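Local structure of alternansucrase (Leuconostoc mesenteroides, 6HVG) at residues A[575-580]-A[1158-1163]; A[618-623]-A[1154-1159]; A[656-661]-A[674-679]; A[1086-1091]-A[1110-1115]. The protein is a member of glycosyl hydrolase family 70, pairing a calcium-bearing TIM-barrel-type domain with repeats of the choline-binding and cell-wall-binding kind. All blocks are in the same frame, centred on the assembly; numbering follows the deposited sequence.

Contacts 2 and 3 belong to one parallel eight-stranded barrel: contact 2 pairs strands 617-620 and 1151-1156, contact 3 pairs 657-658 with the approach to 678-679, and their centres are about 10 Å apart. Segment 1158-1163 of contact 1 continues from strand 1151-1156 of contact 2, and the two contacts share Pro1158 and the calcium ligand Asp1159. Contact 4 sits about 12 Å, centre to centre, from both contacts 1 and 2: Tyr1162 N probably bonds Phe1112 O, and Tyr1088 and Tyr1110 touch Asp1155. Contact 2 touches both contact 3 and contact 4, which stay about 6 Å apart at their nearest atoms. In TIM barrels the active site lies at the C-terminal strand ends.

Contact 1: residues A[575-580]-A[1158-1163]; sequences EFLLAN and PDQIYA. With CA (calcium ion), chain C.
Glu575 and Asp1159 meet through a calcium ion that both bind. Glu575 grips it twice, with its backbone O at 2.2 Å from the calcium and with OE2; its CG is anti to the backbone N (chi1 -175°) and the chain bends at chi2, which folds the carboxylate back beside its own carbonyl to make a chelate. Asp1159 OD1 reaches the calcium at 2.2 Å from the other segment. Carboxylates suit this place; the cation probably offsets the repulsion between them. Water 1, 2.4 Å from the calcium, also donates to Asp1159 O, and Asp581 and Asn625 supply the remaining two ligands. Past the metal the chains become neighbouring strands at the edge of a six-stranded antiparallel sheet, with Asn580 and Ile1161 as a hydrogen-bonded pair. The two backbone bonds are weak, Asn580 N to Ile1161 O and Ile1161 N to Asn580 O. A third comes from the Asn580 amide, whose ND2 donates to the same Ile1161 O at 3.3 Å with the acceptor in the amide plane. Further out, Ala579 lays its methyl over the centre of the Tyr1162 ring, a CH-pi contact with CB 3.6 Å from the ring centroid; a small residue lets the ring come this near. Leu578 wraps its CB and CD1 against Tyr1162 OH, and helix 528-531 backs Leu577 and Leu578.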
loop_
_atom_site.group_PDB
_atom_site.type_symbol
_atom_site.label_atom_id
_atom_site.label_comp_id
_atom_site.label_asym_id
_atom_site.label_seq_id
_atom_site.Cartn_x
_atom_site.Cartn_y
_atom_site.Cartn_z
ATOM N N GLU A 575 11.314 -6.506 -4.385
ATOM C CA GLU A 575 12.402 -6.402 -3.436
ATOM C C GLU A 575 12.158 -5.307 -2.433
ATOM O O GLU A 575 12.601 -5.399 -1.280
ATOM C CB GLU A 575 13.705 -6.122 -4.183
ATOM C CG GLU A 575 14.985 -6.109 -3.330
ATOM C CD GLU A 575 15.284 -7.412 -2.615
ATOM O OE1 GLU A 575 15.696 -8.393 -3.295
ATOM O OE2 GLU A 575 15.110 -7.428 -1.366
ATOM N N PHE A 576 11.439 -4.277 -2.851
ATOM C CA PHE A 576 11.224 -3.122 -1.982
ATOM C C PHE A 576 9.886 -3.200 -1.321
ATOM O O PHE A 576 8.889 -3.402 -1.989
ATOM C CB PHE A 576 11.331 -1.835 -2.785
ATOM C CG PHE A 576 12.685 -1.621 -3.371
ATOM C CD1 PHE A 576 13.672 -1.008 -2.646
ATOM C CD2 PHE A 576 12.975 -2.101 -4.616
ATOM C CE1 PHE A 576 14.940 -0.841 -3.172
ATOM C CE2 PHE A 576 14.220 -1.936 -5.158
ATOM C CZ PHE A 576 15.211 -1.307 -4.434
ATOM N N LEU A 577 9.894 -3.060 -0.001
ATOM C CA LEU A 577 8.713 -3.218 0.802
ATOM C C LEU A 577 8.589 -2.024 1.706
ATOM O O LEU A 577 7.680 -1.207 1.538
ATOM C CB LEU A 577 8.801 -4.539 1.597
ATOM C CG LEU A 577 7.717 -4.860 2.639
ATOM C CD1 LEU A 577 6.334 -4.922 2.010
ATOM C CD2 LEU A 577 8.071 -6.187 3.277
ATOM N N LEU A 578 9.492 -1.907 2.676
ATOM C CA LEU A 578 9.424 -0.821 3.665
ATOM C C LEU A 578 10.799 -0.357 4.024
ATOM O O LEU A 578 11.760 -1.135 4.015
ATOM C CB LEU A 578 8.708 -1.278 4.948
ATOM C CG LEU A 578 7.183 -1.457 4.874
ATOM C CD1 LEU A 578 6.662 -2.418 5.933
ATOM C CD2 LEU A 578 6.469 -0.129 5.048
ATOM N N ALA A 579 10.879 0.917 4.374
ATOM C CA ALA A 579 12.056 1.525 4.987
ATOM C C ALA A 579 13.315 1.329 4.165
ATOM O O ALA A 579 13.285 1.509 2.932
ATOM C CB ALA A 579 12.244 1.044 6.423
ATOM N N ASN A 580 14.434 1.030 4.826
ATOM C CA ASN A 580 15.682 0.819 4.134
ATOM C C ASN A 580 15.807 -0.627 3.785
ATOM O O ASN A 580 15.921 -1.452 4.668
ATOM C CB ASN A 580 16.853 1.201 5.014
ATOM C CG ASN A 580 16.909 2.679 5.290
ATOM O OD1 ASN A 580 17.387 3.467 4.458
ATOM N ND2 ASN A 580 16.435 3.064 6.437
ATOM N N PRO A 1158 14.905 -10.114 8.081
ATOM C CA PRO A 1158 16.070 -9.657 7.334
ATOM C C PRO A 1158 15.842 -8.606 6.237
ATOM O O PRO A 1158 16.827 -8.059 5.733
ATOM C CB PRO A 1158 16.584 -10.957 6.704
ATOM C CG PRO A 1158 15.365 -11.757 6.487
ATOM C CD PRO A 1158 14.492 -11.463 7.665
ATOM N N ASP A 1159 14.592 -8.324 5.856
ATOM C CA ASP A 1159 14.326 -7.444 4.713
ATOM C C ASP A 1159 14.706 -5.976 4.936
ATOM O O ASP A 1159 15.196 -5.327 4.011
ATOM C CB ASP A 1159 12.872 -7.518 4.274
ATOM C CG ASP A 1159 12.571 -6.604 3.077
ATOM O OD1 ASP A 1159 13.113 -6.810 1.981
ATOM O OD2 ASP A 1159 11.804 -5.635 3.249
ATOM N N GLN A 1160 14.471 -5.425 6.125
ATOM C CA GLN A 1160 14.690 -3.990 6.318
ATOM C C GLN A 1160 15.067 -3.567 7.726
ATOM O O GLN A 1160 15.009 -4.352 8.667
ATOM C CB GLN A 1160 13.461 -3.171 5.834
ATOM C CG GLN A 1160 12.259 -3.144 6.765
ATOM C CD GLN A 1160 11.502 -4.460 6.834
ATOM O OE1 GLN A 1160 11.249 -5.088 5.796
ATOM N NE2 GLN A 1160 11.111 -4.876 8.042
ATOM N N ILE A 1161 15.424 -2.293 7.848
ATOM C CA ILE A 1161 15.760 -1.675 9.112
ATOM C C ILE A 1161 15.337 -0.204 9.012
ATOM O O ILE A 1161 15.378 0.363 7.929
ATOM C CB ILE A 1161 17.264 -1.869 9.401
ATOM C CG1 ILE A 1161 17.632 -1.405 10.811
ATOM C CG2 ILE A 1161 18.120 -1.171 8.359
ATOM C CD1 ILE A 1161 19.014 -1.851 11.230
ATOM N N TYR A 1162 14.903 0.396 10.119
ATOM C CA TYR A 1162 14.355 1.761 10.107
ATOM C C TYR A 1162 15.250 2.798 10.763
ATOM O O TYR A 1162 16.118 2.472 11.546
ATOM C CB TYR A 1162 13.025 1.814 10.858
ATOM C CG TYR A 1162 11.810 1.234 10.160
ATOM C CD1 TYR A 1162 11.716 -0.123 9.873
ATOM C CD2 TYR A 1162 10.712 2.042 9.865
ATOM C CE1 TYR A 1162 10.571 -0.656 9.304
ATOM C CE2 TYR A 1162 9.574 1.521 9.277
ATOM C CZ TYR A 1162 9.502 0.172 9.008
ATOM O OH TYR A 1162 8.338 -0.331 8.465
ATOM N N ALA A 1163 14.991 4.060 10.450
ATOM C CA ALA A 1163 15.513 5.196 11.200
ATOM C C ALA A 1163 16.991 5.089 11.579
ATOM O O ALA A 1163 17.340 5.019 12.773
ATOM C CB ALA A 1163 14.666 5.406 12.430
HETATM CA CA CA C . 14.025 -6.383 0.046
HETATM O O HOH W 1 15.741 -6.964 1.574
#

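Contact 2: residues A[618-623]-A[1154-1159]; sequences IRVDAV and ADWVPD. With CA (calcium ion), chain C.
The Arg619 guanidinium presents its edge to two carboxylates, both gripping NH1. Asp1155 OD1, across the contact, takes it at 2.7 Å from NH1 through its syn lone pair, tilted 17° from the guanidinium plane; the two planes stand 72° apart, so this is a one-point grip and not a flat bidentate pair. Asp621 OD1, two residues on in the arginine's own segment and just past the strand end, lies in the guanidinium plane and uses its anti lone pair. Arginine suits this buried place because its chain, anti at chi1 (170°) and extended to NE, runs alongside Asp1155 and sets one nitrogen between two acids. On the other face of the sheet the flat group is the Trp1156 indole. Val620 CG2 meets it at the edge, 4.0 Å from Trp1156 CE3, and Ile618 CD1 comes obliquely to that same carbon, a branched wall beside the ring. Between these two faces the strands run parallel, their axes 26° apart. Arg619 N bonds Ala1154 O, Trp1156 N bonds Arg619 O at 2.8 Å, and Asp621 N bonds Trp1156 O. Where the strands end, water 2 ties the chains: it donates to Asp621 O and Asp621 OD2 and accepts from Asp1159 N at 3.0 Å. Strands 657-658 and 1081-1083 flank the pair within the parallel barrel, while the Trp1156 side packs on helices 587-601 and 629-642, where its ring also meets Trp596.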
loop_
_atom_site.group_PDB
_atom_site.type_symbol
_atom_site.label_atom_id
_atom_site.label_comp_id
_atom_site.label_asym_id
_atom_site.label_seq_id
_atom_site.Cartn_x
_atom_site.Cartn_y
_atom_site.Cartn_z
ATOM N N ILE A 618 12.341 -20.513 13.924
ATOM C CA ILE A 618 12.161 -19.159 13.389
ATOM C C ILE A 618 10.949 -19.040 12.477
ATOM O O ILE A 618 10.490 -20.010 11.920
ATOM C CB ILE A 618 13.399 -18.712 12.584
ATOM C CG1 ILE A 618 13.649 -19.685 11.440
ATOM C CG2 ILE A 618 14.634 -18.619 13.482
ATOM C CD1 ILE A 618 14.690 -19.217 10.439
ATOM N N ARG A 619 10.471 -17.814 12.340
ATOM C CA ARG A 619 9.595 -17.420 11.261
ATOM C C ARG A 619 10.404 -16.499 10.353
ATOM O O ARG A 619 11.060 -15.578 10.832
ATOM C CB ARG A 619 8.415 -16.662 11.830
ATOM C CG ARG A 619 7.529 -15.976 10.795
ATOM C CD ARG A 619 6.499 -15.080 11.486
ATOM N NE ARG A 619 5.642 -14.333 10.554
ATOM C CZ ARG A 619 5.981 -13.210 9.920
ATOM N NH1 ARG A 619 7.165 -12.661 10.113
ATOM N NH2 ARG A 619 5.118 -12.641 9.081
ATOM N N VAL A 620 10.374 -16.759 9.057
ATOM C CA VAL A 620 11.072 -15.922 8.094
ATOM C C VAL A 620 10.083 -14.902 7.566
ATOM O O VAL A 620 9.164 -15.247 6.814
ATOM C CB VAL A 620 11.673 -16.760 6.935
ATOM C CG1 VAL A 620 12.537 -15.897 6.024
ATOM C CG2 VAL A 620 12.503 -17.918 7.484
ATOM N N ASP A 621 10.269 -13.652 7.983
ATOM C CA ASP A 621 9.412 -12.533 7.568
ATOM C C ASP A 621 9.720 -12.147 6.120
ATOM O O ASP A 621 10.878 -12.074 5.729
ATOM C CB ASP A 621 9.665 -11.338 8.496
ATOM C CG ASP A 621 8.869 -10.086 8.112
ATOM O OD1 ASP A 621 7.618 -10.048 8.323
ATOM O OD2 ASP A 621 9.521 -9.114 7.621
ATOM N N ALA A 622 8.679 -11.915 5.330
ATOM C CA ALA A 622 8.776 -11.249 4.029
ATOM C C ALA A 622 9.638 -12.012 3.044
ATOM O O ALA A 622 10.541 -11.451 2.429
ATOM C CB ALA A 622 9.321 -9.836 4.217
ATOM N N VAL A 623 9.356 -13.298 2.905
ATOM C CA VAL A 623 10.162 -14.193 2.077
ATOM C C VAL A 623 10.286 -13.709 0.632
ATOM O O VAL A 623 11.364 -13.750 0.047
ATOM C CB VAL A 623 9.562 -15.615 2.103
ATOM C CG1 VAL A 623 10.198 -16.538 1.061
ATOM C CG2 VAL A 623 9.724 -16.222 3.491
ATOM N N ALA A 1154 11.395 -17.350 17.067
ATOM C CA ALA A 1154 11.950 -16.021 16.846
ATOM C C ALA A 1154 11.504 -15.492 15.499
ATOM O O ALA A 1154 11.603 -16.196 14.514
ATOM C CB ALA A 1154 13.473 -16.099 16.874
ATOM N N ASP A 1155 11.025 -14.255 15.448
ATOM C CA ASP A 1155 10.690 -13.621 14.166
ATOM C C ASP A 1155 11.974 -13.087 13.529
ATOM O O ASP A 1155 12.564 -12.136 14.015
ATOM C CB ASP A 1155 9.662 -12.488 14.345
ATOM C CG ASP A 1155 8.616 -12.462 13.233
ATOM O OD1 ASP A 1155 8.956 -12.742 12.082
ATOM O OD2 ASP A 1155 7.444 -12.166 13.500
ATOM N N TRP A 1156 12.410 -13.730 12.455
ATOM C CA TRP A 1156 13.625 -13.338 11.727
ATOM C C TRP A 1156 13.232 -12.366 10.605
ATOM O O TRP A 1156 12.515 -12.734 9.654
ATOM C CB TRP A 1156 14.273 -14.590 11.145
ATOM C CG TRP A 1156 15.678 -14.488 10.709
ATOM C CD1 TRP A 1156 16.696 -13.881 11.370
ATOM C CD2 TRP A 1156 16.260 -15.077 9.527
ATOM N NE1 TRP A 1156 17.877 -14.036 10.672
ATOM C CE2 TRP A 1156 17.632 -14.773 9.541
ATOM C CE3 TRP A 1156 15.756 -15.839 8.476
ATOM C CZ2 TRP A 1156 18.507 -15.209 8.544
ATOM C CZ3 TRP A 1156 16.638 -16.275 7.472
ATOM C CH2 TRP A 1156 17.989 -15.955 7.517
ATOM N N VAL A 1157 13.710 -11.128 10.724
ATOM C CA VAL A 1157 13.262 -10.017 9.883
ATOM C C VAL A 1157 14.412 -9.409 9.093
ATOM O O VAL A 1157 14.834 -8.317 9.367
ATOM C CB VAL A 1157 12.569 -8.943 10.755
ATOM C CG1 VAL A 1157 12.010 -7.823 9.893
ATOM C CG2 VAL A 1157 11.448 -9.581 11.554
ATOM N N PRO A 1158 14.905 -10.114 8.081
ATOM C CA PRO A 1158 16.070 -9.657 7.334
ATOM C C PRO A 1158 15.842 -8.606 6.237
ATOM O O PRO A 1158 16.827 -8.059 5.733
ATOM C CB PRO A 1158 16.584 -10.957 6.704
ATOM C CG PRO A 1158 15.365 -11.757 6.487
ATOM C CD PRO A 1158 14.492 -11.463 7.665
ATOM N N ASP A 1159 14.592 -8.324 5.856
ATOM C CA ASP A 1159 14.326 -7.444 4.713
ATOM C C ASP A 1159 14.706 -5.976 4.936
ATOM O O ASP A 1159 15.196 -5.327 4.011
ATOM C CB ASP A 1159 12.872 -7.518 4.274
ATOM C CG ASP A 1159 12.571 -6.604 3.077
ATOM O OD1 ASP A 1159 13.113 -6.810 1.981
ATOM O OD2 ASP A 1159 11.804 -5.635 3.249
HETATM CA CA CA C . 14.025 -6.383 0.046
HETATM O O HOH W 2 12.133 -9.883 6.553
HETATM O O HOH W 1 15.741 -6.964 1.574
#

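Contact 3: residues A[656-661]-A[674-679]; sequences SILEDW and NAQLTM
Leu677 bridges Ile657 by bonding to the residues before and after it: Leu677 N donates to Ser656 O at 2.7 Å, and Leu658 N to Leu677 O at 2.9 Å. This is the pattern of parallel strands, though the bridge is single and the segments diverge by 47° end to end. Leu658 then drops its isobutyl group across the Gln676 chain at about a right angle, CG lying 3.5 Å from Gln676 CB. Where the backbones part, Asp660 takes over: OD1 accepts from Met679 N at 3.0 Å on its syn lone pair, and OD2 lies 2.6 Å from Thr678 OG1. A short acid with CG between its backbone N and carbonyl carbon (chi1 65°) can thus reach both neighbours. Met679, bent at chi3, lays its methyl over the six-membered ring of Trp661, with CE 3.7 Å from the centroid and SD above the same face, a Met-aromatic contact. Glu659 OE2 accepts from Trp661 NE1, restraining the indole. Helix 665-671 connects the strands as a beta-alpha-beta unit; the single Ile657-Leu677 bridge, at the approach to weakly bonded strand 678-679, joins the two outermost strands and so closes the ring of eight parallel strands at the centre of a TIM barrel.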
loop_
_atom_site.group_PDB
_atom_site.type_symbol
_atom_site.label_atom_id
_atom_site.label_comp_id
_atom_site.label_asym_id
_atom_site.label_seq_id
_atom_site.Cartn_x
_atom_site.Cartn_y
_atom_site.Cartn_z
ATOM N N SER A 656 9.823 -24.418 12.405
ATOM C CA SER A 656 10.129 -23.167 11.694
ATOM C C SER A 656 9.159 -22.918 10.540
ATOM O O SER A 656 8.857 -23.838 9.768
ATOM C CB SER A 656 11.551 -23.213 11.117
ATOM O OG SER A 656 12.506 -23.145 12.152
ATOM N N ILE A 657 8.688 -21.678 10.409
ATOM C CA ILE A 657 7.678 -21.334 9.411
ATOM C C ILE A 657 8.161 -20.217 8.498
ATOM O O ILE A 657 9.065 -19.453 8.848
ATOM C CB ILE A 657 6.322 -20.954 10.062
ATOM C CG1 ILE A 657 6.444 -19.663 10.881
ATOM C CG2 ILE A 657 5.828 -22.111 10.914
ATOM C CD1 ILE A 657 5.155 -19.240 11.580
ATOM N N LEU A 658 7.557 -20.139 7.319
ATOM C CA LEU A 658 7.841 -19.106 6.328
ATOM C C LEU A 658 6.594 -18.261 6.112
ATOM O O LEU A 658 5.497 -18.798 5.982
ATOM C CB LEU A 658 8.169 -19.734 4.977
ATOM C CG LEU A 658 9.403 -20.597 4.855
ATOM C CD1 LEU A 658 9.382 -21.341 3.539
ATOM C CD2 LEU A 658 10.663 -19.746 5.017
ATOM N N GLU A 659 6.764 -16.942 6.029
ATOM C CA GLU A 659 5.761 -16.033 5.456
ATOM C C GLU A 659 6.039 -15.973 3.955
ATOM O O GLU A 659 6.821 -15.137 3.511
ATOM C CB GLU A 659 5.870 -14.641 6.055
ATOM C CG GLU A 659 4.683 -13.720 5.773
ATOM C CD GLU A 659 5.030 -12.217 5.713
ATOM O OE1 GLU A 659 6.145 -11.798 6.073
ATOM O OE2 GLU A 659 4.171 -11.420 5.284
ATOM N N ASP A 660 5.427 -16.899 3.196
ATOM C CA ASP A 660 5.684 -17.067 1.770
ATOM C C ASP A 660 4.385 -17.000 0.958
ATOM O O ASP A 660 3.756 -18.011 0.710
ATOM C CB ASP A 660 6.421 -18.379 1.524
ATOM C CG ASP A 660 5.590 -19.617 1.874
ATOM O OD1 ASP A 660 4.756 -19.553 2.826
ATOM O OD2 ASP A 660 5.790 -20.667 1.197
ATOM N N TRP A 661 4.008 -15.794 0.535
ATOM C CA TRP A 661 2.681 -15.554 -0.008
ATOM C C TRP A 661 2.479 -16.043 -1.447
ATOM O O TRP A 661 1.359 -16.375 -1.810
ATOM C CB TRP A 661 2.330 -14.077 0.072
ATOM C CG TRP A 661 2.140 -13.539 1.425
ATOM C CD1 TRP A 661 2.993 -12.740 2.109
ATOM C CD2 TRP A 661 1.012 -13.743 2.281
ATOM N NE1 TRP A 661 2.470 -12.421 3.351
ATOM C CE2 TRP A 661 1.252 -13.026 3.477
ATOM C CE3 TRP A 661 -0.179 -14.461 2.158
ATOM C CZ2 TRP A 661 0.352 -13.014 4.534
ATOM C CZ3 TRP A 661 -1.073 -14.430 3.206
ATOM C CH2 TRP A 661 -0.804 -13.717 4.375
ATOM N N ASN A 674 11.927 -28.630 2.299
ATOM C CA ASN A 674 11.121 -28.181 3.421
ATOM C C ASN A 674 11.905 -27.848 4.700
ATOM O O ASN A 674 11.558 -28.308 5.773
ATOM C CB ASN A 674 10.045 -29.229 3.707
ATOM C CG ASN A 674 9.075 -29.376 2.558
ATOM O OD1 ASN A 674 8.288 -28.479 2.270
ATOM N ND2 ASN A 674 9.105 -30.510 1.915
ATOM N N ALA A 675 12.963 -27.053 4.583
ATOM C CA ALA A 675 13.748 -26.607 5.755
ATOM C C ALA A 675 12.934 -25.749 6.724
ATOM O O ALA A 675 13.185 -25.742 7.920
ATOM C CB ALA A 675 14.991 -25.857 5.303
ATOM N N GLN A 676 11.970 -25.013 6.192
ATOM C CA GLN A 676 10.964 -24.313 6.996
ATOM C C GLN A 676 9.603 -24.627 6.380
ATOM O O GLN A 676 9.508 -24.843 5.170
ATOM C CB GLN A 676 11.176 -22.798 6.974
ATOM C CG GLN A 676 12.552 -22.318 7.413
ATOM C CD GLN A 676 13.576 -22.310 6.284
ATOM O OE1 GLN A 676 13.215 -22.281 5.106
ATOM N NE2 GLN A 676 14.860 -22.426 6.642
ATOM N N LEU A 677 8.558 -24.650 7.200
ATOM C CA LEU A 677 7.227 -24.971 6.708
ATOM C C LEU A 677 6.631 -23.847 5.873
ATOM O O LEU A 677 6.594 -22.707 6.310
ATOM C CB LEU A 677 6.277 -25.282 7.863
ATOM C CG LEU A 677 6.613 -26.507 8.702
ATOM C CD1 LEU A 677 5.620 -26.564 9.852
ATOM C CD2 LEU A 677 6.587 -27.782 7.875
ATOM N N THR A 678 6.156 -24.182 4.675
ATOM C CA THR A 678 5.357 -23.233 3.892
ATOM C C THR A 678 4.008 -22.980 4.545
ATOM O O THR A 678 3.464 -23.850 5.213
ATOM C CB THR A 678 5.086 -23.725 2.457
ATOM O OG1 THR A 678 4.341 -22.729 1.751
ATOM C CG2 THR A 678 4.280 -25.034 2.460
ATOM N N MET A 679 3.457 -21.795 4.316
ATOM C CA MET A 679 2.056 -21.557 4.624
ATOM C C MET A 679 1.225 -22.243 3.559
ATOM O O MET A 679 1.727 -22.594 2.480
ATOM C CB MET A 679 1.730 -20.069 4.647
ATOM C CG MET A 679 1.283 -19.489 3.303
ATOM S SD MET A 679 1.243 -17.707 3.175
ATOM C CE MET A 679 0.642 -17.142 4.729
#

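Contact 4: residues A[1086-1091]-A[1110-1115]; sequences PQYRSS and YAFTDR
Pro1086 CG points down onto the centre of the Tyr1110 ring, a CH-pi contact 3.6 Å from the centroid, the two side chains crossing at about a right angle; the compact aliphatic ring suits an aromatic face. This is the dense, buried end of the contact. Beside it Tyr1088 and Phe1112 run alongside each other, obliquely inclined, their ring centroids 5.2 Å apart and their planes at 57°. Phe1112 CG sits between its backbone N and carbonyl carbon (chi1 44°), which brings its ring against Tyr1088, whose CB lies 3.8 Å from Phe1112 CD2. A tyrosine fits here because its ring packs while its OH reaches Asp1155 O on the neighbouring barrel strand. Also buried, Ser1091 N donates to Ala1111 O at 3.1 Å from above the carbonyl plane. Towards the partly exposed Arg1089, Ser1090 and Thr1113 the fit slackens. Ser1090 forms a non-hydrogen-bonded antiparallel pair with Phe1112, Thr1113 CG2 rests on Ser1091 CB, and Arg1089 turns to a salt bridge with Asp1117. Both segments lie between barrel strand 1081-1083 and helix 1135-1147, so the contact folds together one of the long beta-to-alpha loops that, in a TIM barrel, rise from the C-terminal strand ends.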
loop_
_atom_site.group_PDB
_atom_site.type_symbol
_atom_site.label_atom_id
_atom_site.label_comp_id
_atom_site.label_asym_id
_atom_site.label_seq_id
_atom_site.Cartn_x
_atom_site.Cartn_y
_atom_site.Cartn_z
ATOM N N PRO A 1086 8.140 -10.112 17.175
ATOM C CA PRO A 1086 9.530 -9.711 17.003
ATOM C C PRO A 1086 9.953 -8.819 18.148
ATOM O O PRO A 1086 9.274 -7.826 18.445
ATOM C CB PRO A 1086 9.514 -8.923 15.699
ATOM C CG PRO A 1086 8.099 -8.456 15.563
ATOM C CD PRO A 1086 7.295 -9.602 16.089
ATOM N N GLN A 1087 11.064 -9.174 18.793
ATOM C CA GLN A 1087 11.438 -8.568 20.073
ATOM C C GLN A 1087 12.380 -7.379 19.949
ATOM O O GLN A 1087 12.925 -6.897 20.959
ATOM C CB GLN A 1087 12.091 -9.618 20.956
ATOM C CG GLN A 1087 11.179 -10.781 21.281
ATOM C CD GLN A 1087 10.002 -10.350 22.102
ATOM O OE1 GLN A 1087 10.176 -9.720 23.138
ATOM N NE2 GLN A 1087 8.796 -10.690 21.653
ATOM N N TYR A 1088 12.530 -6.861 18.734
ATOM C CA TYR A 1088 13.574 -5.870 18.449
ATOM C C TYR A 1088 13.085 -4.490 18.857
ATOM O O TYR A 1088 11.895 -4.216 18.808
ATOM C CB TYR A 1088 13.932 -5.951 16.980
ATOM C CG TYR A 1088 14.030 -7.401 16.556
ATOM C CD1 TYR A 1088 15.077 -8.195 16.987
ATOM C CD2 TYR A 1088 13.042 -7.996 15.779
ATOM C CE1 TYR A 1088 15.156 -9.518 16.637
ATOM C CE2 TYR A 1088 13.127 -9.320 15.417
ATOM C CZ TYR A 1088 14.188 -10.076 15.858
ATOM O OH TYR A 1088 14.291 -11.410 15.542
ATOM N N ARG A 1089 13.991 -3.636 19.299
ATOM C CA ARG A 1089 13.594 -2.310 19.795
ATOM C C ARG A 1089 12.979 -1.447 18.698
ATOM O O ARG A 1089 13.611 -1.221 17.654
ATOM C CB ARG A 1089 14.776 -1.548 20.391
ATOM C CG ARG A 1089 14.371 -0.149 20.833
ATOM C CD ARG A 1089 15.383 0.493 21.741
ATOM N NE ARG A 1089 15.868 -0.417 22.775
ATOM C CZ ARG A 1089 15.160 -0.829 23.825
ATOM N NH1 ARG A 1089 13.908 -0.427 24.019
ATOM N NH2 ARG A 1089 15.722 -1.627 24.714
ATOM N N SER A 1090 11.782 -0.930 18.968
ATOM C CA SER A 1090 11.071 -0.127 17.991
ATOM C C SER A 1090 11.802 1.175 17.674
ATOM O O SER A 1090 12.399 1.808 18.562
ATOM C CB SER A 1090 9.670 0.199 18.471
ATOM O OG SER A 1090 9.042 1.136 17.604
ATOM N N SER A 1091 11.738 1.557 16.398
ATOM C CA SER A 1091 12.243 2.844 15.937
ATOM C C SER A 1091 11.271 3.971 16.299
ATOM O O SER A 1091 11.635 5.147 16.239
ATOM C CB SER A 1091 12.481 2.822 14.430
ATOM O OG SER A 1091 11.309 2.418 13.751
ATOM N N TYR A 1110 8.290 -4.955 14.390
ATOM C CA TYR A 1110 8.644 -5.143 12.980
ATOM C C TYR A 1110 9.459 -3.997 12.402
ATOM O O TYR A 1110 10.125 -4.186 11.393
ATOM C CB TYR A 1110 7.407 -5.390 12.116
ATOM C CG TYR A 1110 6.904 -6.802 12.240
ATOM C CD1 TYR A 1110 7.626 -7.865 11.700
ATOM C CD2 TYR A 1110 5.750 -7.089 12.939
ATOM C CE1 TYR A 1110 7.189 -9.170 11.830
ATOM C CE2 TYR A 1110 5.310 -8.391 13.071
ATOM C CZ TYR A 1110 6.025 -9.421 12.518
ATOM O OH TYR A 1110 5.568 -10.707 12.678
ATOM N N ALA A 1111 9.419 -2.826 13.043
ATOM C CA ALA A 1111 10.222 -1.678 12.618
ATOM C C ALA A 1111 11.216 -1.353 13.716
ATOM O O ALA A 1111 10.833 -0.932 14.789
ATOM C CB ALA A 1111 9.327 -0.481 12.327
ATOM N N PHE A 1112 12.496 -1.518 13.420
ATOM C CA PHE A 1112 13.522 -1.386 14.420
ATOM C C PHE A 1112 14.765 -0.686 13.896
ATOM O O PHE A 1112 15.059 -0.721 12.718
ATOM C CB PHE A 1112 13.924 -2.770 14.941
ATOM C CG PHE A 1112 14.105 -3.801 13.862
ATOM C CD1 PHE A 1112 15.314 -3.910 13.192
ATOM C CD2 PHE A 1112 13.068 -4.665 13.537
ATOM C CE1 PHE A 1112 15.481 -4.836 12.191
ATOM C CE2 PHE A 1112 13.225 -5.610 12.541
ATOM C CZ PHE A 1112 14.441 -5.695 11.866
ATOM N N THR A 1113 15.494 -0.058 14.813
ATOM C CA THR A 1113 16.785 0.568 14.535
ATOM C C THR A 1113 17.956 -0.383 14.792
ATOM O O THR A 1113 18.902 -0.412 14.022
ATOM C CB THR A 1113 16.988 1.794 15.447
ATOM O OG1 THR A 1113 16.640 1.430 16.798
ATOM C CG2 THR A 1113 16.116 2.963 14.959
ATOM N N ASP A 1114 17.864 -1.158 15.867
ATOM C CA ASP A 1114 18.930 -2.052 16.316
ATOM C C ASP A 1114 18.430 -3.491 16.323
ATOM O O ASP A 1114 17.517 -3.847 17.074
ATOM C CB ASP A 1114 19.359 -1.643 17.718
ATOM C CG ASP A 1114 20.673 -2.264 18.151
ATOM O OD1 ASP A 1114 21.121 -3.256 17.535
ATOM O OD2 ASP A 1114 21.282 -1.733 19.090
ATOM N N ARG A 1115 19.012 -4.327 15.474
ATOM C CA ARG A 1115 18.514 -5.705 15.331
ATOM C C ARG A 1115 18.822 -6.570 16.555
ATOM O O ARG A 1115 18.153 -7.582 16.776
ATOM C CB ARG A 1115 19.109 -6.370 14.109
ATOM C CG ARG A 1115 18.990 -5.542 12.852
ATOM C CD ARG A 1115 19.186 -6.352 11.598
ATOM N NE ARG A 1115 20.454 -7.027 11.620
ATOM C CZ ARG A 1115 20.782 -7.978 10.764
ATOM N NH1 ARG A 1115 19.942 -8.343 9.803
ATOM N NH2 ARG A 1115 21.968 -8.555 10.870
#